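PDB 6SXT: alpha-L-arabinofuranosidase B from Aspergillus kawachii, which hydrolyses terminal non-reducing alpha-L-arabinofuranosides in arabinoxylan, arabinan and arabinogalactan, helping to degrade plant cell-wall polysaccharides. Local coordinates for residues A[19-23]-A[119-123]; A[322-328]-A[382-388]; A[69-73]-A[104-108]. All blocks are in the same frame, centred on the assembly; numbering follows the deposited sequence.

Contact 1 of 3, residues A[19-23]-A[119-123]; sequences HSTTR and AYGVF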
loop_
_atom_site.group_PDB
_atom_site.type_symbol
_atom_site.label_atom_id
_atom_site.label_comp_id
_atom_site.label_asym_id
_atom_site.label_seq_id
_atom_site.Cartn_x
_atom_site.Cartn_y
_atom_site.Cartn_z
ATOM N N HIS A 19 -10.809 10.823 -3.317
ATOM C CA HIS A 19 -9.816 9.932 -3.963
ATOM C C HIS A 19 -10.175 8.462 -3.713
ATOM O O HIS A 19 -10.310 8.054 -2.552
ATOM C CB HIS A 19 -8.471 10.173 -3.338
ATOM C CG HIS A 19 -7.947 11.546 -3.523
ATOM N ND1 HIS A 19 -7.634 12.361 -2.443
ATOM C CD2 HIS A 19 -7.678 12.228 -4.642
ATOM C CE1 HIS A 19 -7.179 13.511 -2.903
ATOM N NE2 HIS A 19 -7.165 13.480 -4.246
ATOM N N SER A 20 -10.305 7.664 -4.760
ATOM C CA SER A 20 -10.511 6.214 -4.575
ATOM C C SER A 20 -10.156 5.488 -5.848
ATOM O O SER A 20 -10.565 5.924 -6.933
ATOM C CB SER A 20 -11.966 5.867 -4.217
ATOM O OG SER A 20 -12.066 4.456 -4.048
ATOM N N THR A 21 -9.471 4.353 -5.705
ATOM C CA THR A 21 -9.232 3.434 -6.816
ATOM C C THR A 21 -10.292 2.350 -6.852
ATOM O O THR A 21 -10.289 1.576 -7.805
ATOM C CB THR A 21 -7.800 2.904 -6.796
ATOM O OG1 THR A 21 -7.621 2.227 -5.539
ATOM C CG2 THR A 21 -6.777 3.990 -6.979
ATOM N N THR A 22 -11.111 2.237 -5.821
ATOM C CA THR A 22 -12.131 1.180 -5.741
ATOM C C THR A 22 -13.486 1.624 -6.272
ATOM O O THR A 22 -14.189 0.770 -6.826
ATOM C CB THR A 22 -12.220 0.581 -4.350
ATOM O OG1 THR A 22 -12.691 1.615 -3.497
ATOM C CG2 THR A 22 -10.881 0.023 -3.897
ATOM N N ARG A 23 -13.906 2.857 -6.001
ATOM C CA ARG A 23 -15.303 3.249 -6.302
ATOM C C ARG A 23 -15.480 4.742 -6.437
ATOM O O ARG A 23 -14.690 5.557 -5.925
ATOM C CB ARG A 23 -16.248 2.701 -5.242
ATOM C CG ARG A 23 -16.040 3.276 -3.847
ATOM C CD ARG A 23 -17.186 2.836 -2.957
ATOM N NE ARG A 23 -17.091 3.362 -1.607
ATOM C CZ ARG A 23 -18.152 3.742 -0.893
ATOM N NH1 ARG A 23 -19.383 3.675 -1.380
ATOM N NH2 ARG A 23 -17.947 4.218 0.320
ATOM N N ALA A 119 -12.075 -5.107 -7.109
ATOM C CA ALA A 119 -11.459 -3.797 -7.292
ATOM C C ALA A 119 -10.088 -3.830 -6.656
ATOM O O ALA A 119 -9.735 -4.814 -5.969
ATOM C CB ALA A 119 -12.302 -2.705 -6.667
ATOM N N TYR A 120 -9.336 -2.766 -6.886
ATOM C CA TYR A 120 -7.918 -2.684 -6.463
ATOM C C TYR A 120 -7.679 -1.431 -5.649
ATOM O O TYR A 120 -8.030 -0.334 -6.119
ATOM C CB TYR A 120 -7.051 -2.678 -7.715
ATOM C CG TYR A 120 -7.058 -3.990 -8.447
ATOM C CD1 TYR A 120 -6.399 -5.102 -7.924
ATOM C CD2 TYR A 120 -7.766 -4.150 -9.642
ATOM C CE1 TYR A 120 -6.367 -6.310 -8.608
ATOM C CE2 TYR A 120 -7.723 -5.350 -10.342
ATOM C CZ TYR A 120 -7.030 -6.439 -9.819
ATOM O OH TYR A 120 -7.055 -7.633 -10.487
ATOM N N GLY A 121 -7.079 -1.602 -4.457
ATOM C CA GLY A 121 -6.602 -0.495 -3.643
ATOM C C GLY A 121 -5.168 -0.130 -3.948
ATOM O O GLY A 121 -4.557 -0.682 -4.847
ATOM N N VAL A 122 -4.654 0.779 -3.141
ATOM C CA VAL A 122 -3.299 1.342 -3.337
ATOM C C VAL A 122 -2.396 0.793 -2.235
ATOM O O VAL A 122 -2.439 1.300 -1.127
ATOM C CB VAL A 122 -3.323 2.867 -3.357
ATOM C CG1 VAL A 122 -1.950 3.427 -3.689
ATOM C CG2 VAL A 122 -4.368 3.372 -4.326
ATOM N N PHE A 123 -1.628 -0.232 -2.559
ATOM C CA PHE A 123 -0.730 -0.891 -1.595
ATOM C C PHE A 123 0.616 -0.169 -1.657
ATOM O O PHE A 123 1.284 -0.197 -2.712
ATOM C CB PHE A 123 -0.567 -2.350 -1.956
ATOM C CG PHE A 123 0.127 -3.196 -0.929
ATOM C CD1 PHE A 123 1.520 -3.230 -0.851
ATOM C CD2 PHE A 123 -0.611 -4.008 -0.087
ATOM C CE1 PHE A 123 2.151 -4.042 0.088
ATOM C CE2 PHE A 123 0.021 -4.834 0.832
ATOM C CZ PHE A 123 1.405 -4.886 0.887
HETATM O O HOH W 1 -9.883 -0.892 -8.986
#

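Contact 2 of 3, residues A[322-328]-A[382-388]; sequences LVSGPSF and NSQCFSF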
loop_
_atom_site.group_PDB
_atom_site.type_symbol
_atom_site.label_atom_id
_atom_site.label_comp_id
_atom_site.label_asym_id
_atom_site.label_seq_id
_atom_site.Cartn_x
_atom_site.Cartn_y
_atom_site.Cartn_z
ATOM N N LEU A 322 -5.102 -12.607 -3.820
ATOM C CA LEU A 322 -3.753 -12.164 -4.199
ATOM C C LEU A 322 -3.067 -13.140 -5.175
ATOM O O LEU A 322 -1.963 -12.812 -5.613
ATOM C CB LEU A 322 -2.908 -12.112 -2.916
ATOM C CG LEU A 322 -3.124 -10.841 -2.096
ATOM C CD1 LEU A 322 -2.726 -11.037 -0.667
ATOM C CD2 LEU A 322 -2.403 -9.636 -2.697
ATOM N N VAL A 323 -3.678 -14.263 -5.502
ATOM C CA VAL A 323 -2.971 -15.369 -6.187
ATOM C C VAL A 323 -3.650 -15.674 -7.508
ATOM O O VAL A 323 -4.894 -15.602 -7.609
ATOM C CB VAL A 323 -2.932 -16.595 -5.266
ATOM C CG1 VAL A 323 -2.280 -17.780 -5.953
ATOM C CG2 VAL A 323 -2.206 -16.244 -4.006
ATOM N N SER A 324 -2.852 -15.949 -8.508
ATOM C CA SER A 324 -3.334 -16.512 -9.779
ATOM C C SER A 324 -2.316 -17.510 -10.313
ATOM O O SER A 324 -1.175 -17.556 -9.799
ATOM C CB SER A 324 -3.614 -15.419 -10.796
ATOM O OG SER A 324 -2.445 -14.791 -11.247
ATOM N N GLY A 325 -2.692 -18.184 -11.402
ATOM C CA GLY A 325 -1.780 -19.151 -12.031
ATOM C C GLY A 325 -1.756 -20.470 -11.260
ATOM O O GLY A 325 -2.552 -20.732 -10.362
ATOM N N PRO A 326 -0.838 -21.376 -11.665
ATOM C CA PRO A 326 -0.766 -22.690 -11.047
ATOM C C PRO A 326 -0.621 -22.715 -9.523
ATOM O O PRO A 326 -1.178 -23.572 -8.828
ATOM C CB PRO A 326 0.471 -23.303 -11.705
ATOM C CG PRO A 326 1.193 -22.213 -12.395
ATOM C CD PRO A 326 0.156 -21.152 -12.700
ATOM N N SER A 327 0.108 -21.808 -8.970
ATOM C CA SER A 327 0.188 -21.859 -7.458
ATOM C C SER A 327 0.614 -23.224 -6.833
ATOM O O SER A 327 1.192 -24.123 -7.514
ATOM C CB SER A 327 -1.102 -21.410 -6.824
ATOM O OG SER A 327 -0.896 -21.000 -5.477
ATOM N N PHE A 328 0.439 -23.349 -5.525
ATOM C CA PHE A 328 1.136 -24.310 -4.637
ATOM C C PHE A 328 0.204 -24.776 -3.537
ATOM O O PHE A 328 -0.828 -24.153 -3.319
ATOM C CB PHE A 328 2.355 -23.661 -3.959
ATOM C CG PHE A 328 3.362 -23.088 -4.922
ATOM C CD1 PHE A 328 4.320 -23.890 -5.536
ATOM C CD2 PHE A 328 3.345 -21.735 -5.252
ATOM C CE1 PHE A 328 5.264 -23.338 -6.381
ATOM C CE2 PHE A 328 4.216 -21.216 -6.188
ATOM C CZ PHE A 328 5.201 -22.012 -6.739
ATOM N N ASN A 382 1.173 -13.541 5.105
ATOM C CA ASN A 382 -0.152 -13.535 4.458
ATOM C C ASN A 382 -0.519 -14.964 4.118
ATOM O O ASN A 382 0.217 -15.573 3.341
ATOM C CB ASN A 382 -0.201 -12.618 3.237
ATOM C CG ASN A 382 -1.629 -12.557 2.741
ATOM O OD1 ASN A 382 -2.160 -13.532 2.217
ATOM N ND2 ASN A 382 -2.277 -11.405 2.930
ATOM N N SER A 383 -1.608 -15.454 4.690
ATOM C CA SER A 383 -1.942 -16.889 4.566
ATOM C C SER A 383 -2.463 -17.274 3.179
ATOM O O SER A 383 -2.588 -18.461 2.930
ATOM C CB SER A 383 -2.928 -17.283 5.649
ATOM O OG SER A 383 -4.130 -16.628 5.376
ATOM N N GLN A 384 -2.768 -16.334 2.257
ATOM C CA GLN A 384 -3.117 -16.664 0.858
ATOM C C GLN A 384 -1.860 -16.926 0.032
ATOM O O GLN A 384 -1.919 -17.584 -0.960
ATOM C CB GLN A 384 -3.752 -15.483 0.081
ATOM C CG GLN A 384 -5.024 -14.931 0.595
ATOM C CD GLN A 384 -5.590 -14.054 -0.518
ATOM O OE1 GLN A 384 -5.616 -14.449 -1.682
ATOM N NE2 GLN A 384 -5.952 -12.872 -0.074
ATOM N N CYS A 385 -0.745 -16.359 0.458
ATOM C CA CYS A 385 0.515 -16.368 -0.275
ATOM C C CYS A 385 1.398 -17.463 0.339
ATOM O O CYS A 385 0.870 -18.358 1.056
ATOM C CB CYS A 385 1.133 -14.999 -0.278
ATOM S SG CYS A 385 -0.018 -13.830 -1.116
ATOM N N PHE A 386 2.658 -17.487 -0.071
ATOM C CA PHE A 386 3.564 -18.621 0.250
ATOM C C PHE A 386 4.921 -18.078 0.671
ATOM O O PHE A 386 5.374 -16.942 0.354
ATOM C CB PHE A 386 3.653 -19.611 -0.909
ATOM C CG PHE A 386 2.337 -20.249 -1.239
ATOM C CD1 PHE A 386 1.866 -21.313 -0.499
ATOM C CD2 PHE A 386 1.500 -19.696 -2.197
ATOM C CE1 PHE A 386 0.637 -21.884 -0.768
ATOM C CE2 PHE A 386 0.273 -20.261 -2.463
ATOM C CZ PHE A 386 -0.176 -21.341 -1.742
ATOM N N SER A 387 5.647 -18.992 1.369
ATOM C CA SER A 387 7.066 -18.792 1.689
ATOM C C SER A 387 7.820 -20.069 1.265
ATOM O O SER A 387 7.181 -21.138 1.231
ATOM C CB SER A 387 7.248 -18.466 3.146
ATOM O OG SER A 387 6.564 -17.242 3.521
ATOM N N PHE A 388 9.074 -19.911 0.870
ATOM C CA PHE A 388 9.869 -20.986 0.239
ATOM C C PHE A 388 11.020 -21.353 1.170
ATOM O O PHE A 388 11.875 -20.532 1.432
ATOM C CB PHE A 388 10.348 -20.525 -1.125
ATOM C CG PHE A 388 9.188 -20.313 -2.066
ATOM C CD1 PHE A 388 8.723 -21.348 -2.841
ATOM C CD2 PHE A 388 8.497 -19.119 -2.075
ATOM C CE1 PHE A 388 7.609 -21.199 -3.649
ATOM C CE2 PHE A 388 7.389 -18.967 -2.901
ATOM C CZ PHE A 388 6.956 -19.998 -3.680
#

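Contact 3 of 3, residues A[69-73]-A[104-108]; sequences TCLIT and LASAI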
loop_
_atom_site.group_PDB
_atom_site.type_symbol
_atom_site.label_atom_id
_atom_site.label_comp_id
_atom_site.label_asym_id
_atom_site.label_seq_id
_atom_site.Cartn_x
_atom_site.Cartn_y
_atom_site.Cartn_z
ATOM N N THR A 69 3.444 -5.471 -16.080
ATOM C CA THR A 69 3.330 -4.889 -14.731
ATOM C C THR A 69 2.650 -3.537 -14.857
ATOM O O THR A 69 2.805 -2.876 -15.891
ATOM C CB THR A 69 4.702 -4.766 -14.065
ATOM O OG1 THR A 69 5.526 -3.935 -14.881
ATOM C CG2 THR A 69 5.275 -6.140 -13.825
ATOM N N CYS A 70 1.953 -3.136 -13.812
ATOM C CA CYS A 70 1.257 -1.831 -13.830
ATOM C C CYS A 70 1.541 -1.070 -12.552
ATOM O O CYS A 70 1.637 -1.668 -11.462
ATOM C CB CYS A 70 -0.227 -2.006 -13.986
ATOM S SG CYS A 70 -0.722 -2.208 -15.719
ATOM N N LEU A 71 1.595 0.243 -12.713
ATOM C CA LEU A 71 1.710 1.226 -11.634
ATOM C C LEU A 71 0.476 2.120 -11.694
ATOM O O LEU A 71 -0.038 2.384 -12.799
ATOM C CB LEU A 71 2.942 2.076 -11.865
ATOM C CG LEU A 71 4.279 1.336 -11.807
ATOM C CD1 LEU A 71 5.431 2.266 -12.149
ATOM C CD2 LEU A 71 4.494 0.681 -10.449
ATOM N N ILE A 72 0.043 2.566 -10.527
ATOM C CA ILE A 72 -0.989 3.620 -10.415
ATOM C C ILE A 72 -0.277 4.963 -10.467
ATOM O O ILE A 72 0.427 5.323 -9.541
ATOM C CB ILE A 72 -1.846 3.433 -9.164
ATOM C CG1 ILE A 72 -2.619 2.130 -9.248
ATOM C CG2 ILE A 72 -2.781 4.607 -8.984
ATOM C CD1 ILE A 72 -3.208 1.689 -7.903
ATOM N N THR A 73 -0.418 5.678 -11.582
ATOM C CA THR A 73 0.269 6.977 -11.770
ATOM C C THR A 73 -0.520 8.126 -11.143
ATOM O O THR A 73 0.105 9.088 -10.665
ATOM C CB THR A 73 0.522 7.248 -13.252
ATOM O OG1 THR A 73 -0.699 6.970 -13.926
ATOM C CG2 THR A 73 1.652 6.414 -13.801
ATOM N N LEU A 104 5.900 5.045 -7.293
ATOM C CA LEU A 104 4.468 4.746 -7.539
ATOM C C LEU A 104 4.121 3.374 -6.969
ATOM O O LEU A 104 4.945 2.438 -6.940
ATOM C CB LEU A 104 4.188 4.800 -9.030
ATOM C CG LEU A 104 4.355 6.181 -9.664
ATOM C CD1 LEU A 104 4.250 6.036 -11.155
ATOM C CD2 LEU A 104 3.357 7.148 -9.148
ATOM N N ALA A 105 2.855 3.206 -6.616
ATOM C CA ALA A 105 2.337 1.906 -6.167
ATOM C C ALA A 105 2.079 0.975 -7.323
ATOM O O ALA A 105 1.603 1.398 -8.390
ATOM C CB ALA A 105 1.075 2.091 -5.343
ATOM N N SER A 106 2.232 -0.318 -7.057
ATOM C CA SER A 106 1.687 -1.369 -7.908
ATOM C C SER A 106 0.180 -1.157 -8.055
ATOM O O SER A 106 -0.452 -0.710 -7.108
ATOM C CB SER A 106 1.937 -2.717 -7.244
ATOM O OG SER A 106 1.296 -3.749 -7.953
ATOM N N ALA A 107 -0.366 -1.589 -9.172
ATOM C CA ALA A 107 -1.829 -1.611 -9.313
ATOM C C ALA A 107 -2.462 -2.857 -8.708
ATOM O O ALA A 107 -3.682 -2.876 -8.555
ATOM C CB ALA A 107 -2.159 -1.554 -10.763
ATOM N N ILE A 108 -1.699 -3.848 -8.228
ATOM C CA ILE A 108 -2.278 -5.182 -7.893
ATOM C C ILE A 108 -1.910 -5.645 -6.489
ATOM O O ILE A 108 -2.157 -6.820 -6.190
ATOM C CB ILE A 108 -1.903 -6.250 -8.943
ATOM C CG1 ILE A 108 -0.398 -6.476 -9.105
ATOM C CG2 ILE A 108 -2.548 -5.888 -10.262
ATOM C CD1 ILE A 108 0.006 -7.680 -9.880
#

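Contact 1 of 3, residues A[19-23]-A[119-123]
An ST turn in the catalytic β-sandwich brings Thr21 and Thr22 against Ala119 to Val122 of strand 117-124. The direct polar link is a single one: Thr21 OG1 donates to Tyr120 O at 2.7 Å, arriving in the carbonyl plane on a lone pair (C=O...donor angle 136°). Thr21 OG1 can reach it because it sits between its own backbone N and carbonyl carbon (chi1 59°). The same torsion swings the methyl CG2 beside the backbone N, where it meets Val122 CG2 at 3.6 Å, the two side chains crossing at about a right angle. Thr22 adds van der Waals contacts: its methyl CG2 lies against the carbonyl Tyr120 O at 3.6 Å, and its CB 4.0 Å from Ala119 CB. A water extends the join, donating a hydrogen bond to Thr21 O (2.8 Å) and accepting one from Tyr120 N (2.9 Å). Ser20 OG accepts from Thr22 N, the ST turn, and from Arg23 N, an ST motif, and these bonds fold the chain as it leaves strand 15-20. Thr22 OG1 is hydrogen-bonded to Tyr317 OH. Strands 15-20 and 117-124 both pair with strand 288-296, and Ile75 of strand 70-75 packs on Thr21 and Val122, while Leu114 of strand 111-114 touches Thr22.

Contact 2 of 3, residues A[322-328]-A[382-388]
Leu322 opens the contact through its backbone, its N donating to Gln384 OE1 at 2.9 Å, nearly straight at N-H (170°), the donor standing off the plane of the side-chain amide carbonyl. The other end of that amide, Gln384 NE2, bonds to Gly320 O, and the two bonds together fix the rotation of the group. The Leu322 side chain covers the polar turn: CD1 lies 3.6 Å from Asn382 ND2, and CB rests 3.8 Å from Cys385 SG, whose disulfide partner is Cys423. At Val323 the branch CG2 does the touching, 3.3 Å from Gln384 O. The chain then loops away through Ser324 to Pro326 and returns at Ser327, whose OG approaches the Phe386 ring obliquely. Phe328 CB stands over the centre of the Phe386 ring, 4.0 Å from the centroid, as a CH-pi contact. Its chi1, putting CG beside the backbone N, carries the Phe328 ring to where its edge meets Phe386, T-shaped, with planes at 68°. Phe388 in turn points its edge at a face of Phe328, planes at 82°. In this β-trefoil arabinose-binding domain, two chemistries thus divide the contact: the Gln384 amide bonds Leu322 N, an Asx turn (Asn382 OD1 accepting from Gln384 N) ordering the 382-385 turn that carries it, while the Phe328 end is held by aromatic and CH-pi contacts, Phe328 lying edge-to-face with both Phe386 and Phe388.

Contact 3 of 3, residues A[69-73]-A[104-108]
Ile72 and Ala105 share the straighter of two backbone bonds that join strand 70-75 to the short, weakly bonded strand 105-106. Ile72 N donates to Ala105 O at 2.9 Å, nearly in line with the carbonyl (C=O...donor angle 168°). The reverse bond of this pair, Ala105 N to Ile72 O, is not made; the Tyr130 hydroxyl is hydrogen-bonded to both atoms and so bridges the strands. The second bond runs the other way: Ala107 N donates to Cys70 O at 3.0 Å, but from 50° out of the carbonyl plane, consistent with the chain turning a corner at Ala107 and Ile108. Each acceptor also receives a CA-H...O contact, Ala105 O from Leu71 CA at 3.3 Å and Cys70 O from Ser106 CA. Ser106 OG, anti to its own N (chi1 173°), accepts from Ile108 N at 3.0 Å in an ST turn, and Ala107 O is taken by Gln61 NE2. Thr73 OG1 is hydrogen-bonded to Gln35 OE1; its CG2 touches Leu104 CD1 at 3.7 Å. The Leu104 side chain also crosses Leu71 at about a right angle, while its CD2 lies 3.5 Å from Ile72 O. On the corner, Ile72 CG1 packs 3.8 Å from Ala107 CA, and Cys70 CB meets Ala107 CB; Cys70 is disulfide-bonded to Cys65. Strand 105-106 is an outermost strand of this four-stranded antiparallel sheet, strand 34-38 flanks 70-75 on its other side, and helix 58-64 reaches Cys70 through Phe64 and Ile108 through Gln61.

From the N terminus, the chain passes through 19-23 and 69-73, closes the 69-108 loop at contact 3, and only then reaches 119-123. Contact 3 is therefore nested inside the loop that contact 1 closes, and their centres lie about 11 Å apart. They touch directly: Val122 CG1 meets Ala105 CB at 3.7 Å, joining the large catalytic sheet to the four-stranded one. Contact 2 follows in series, closing its own loop within the arabinose-binding domain, with its centre about 20 Å from that of contact 3. Trp438 of that domain lies between contacts 1 and 2, touching Phe123 and Asn382, while Pro441 (on Phe123 and Ser106) and Thr442 (on Leu71 and Ser106) bring the domain to contacts 1 and 3.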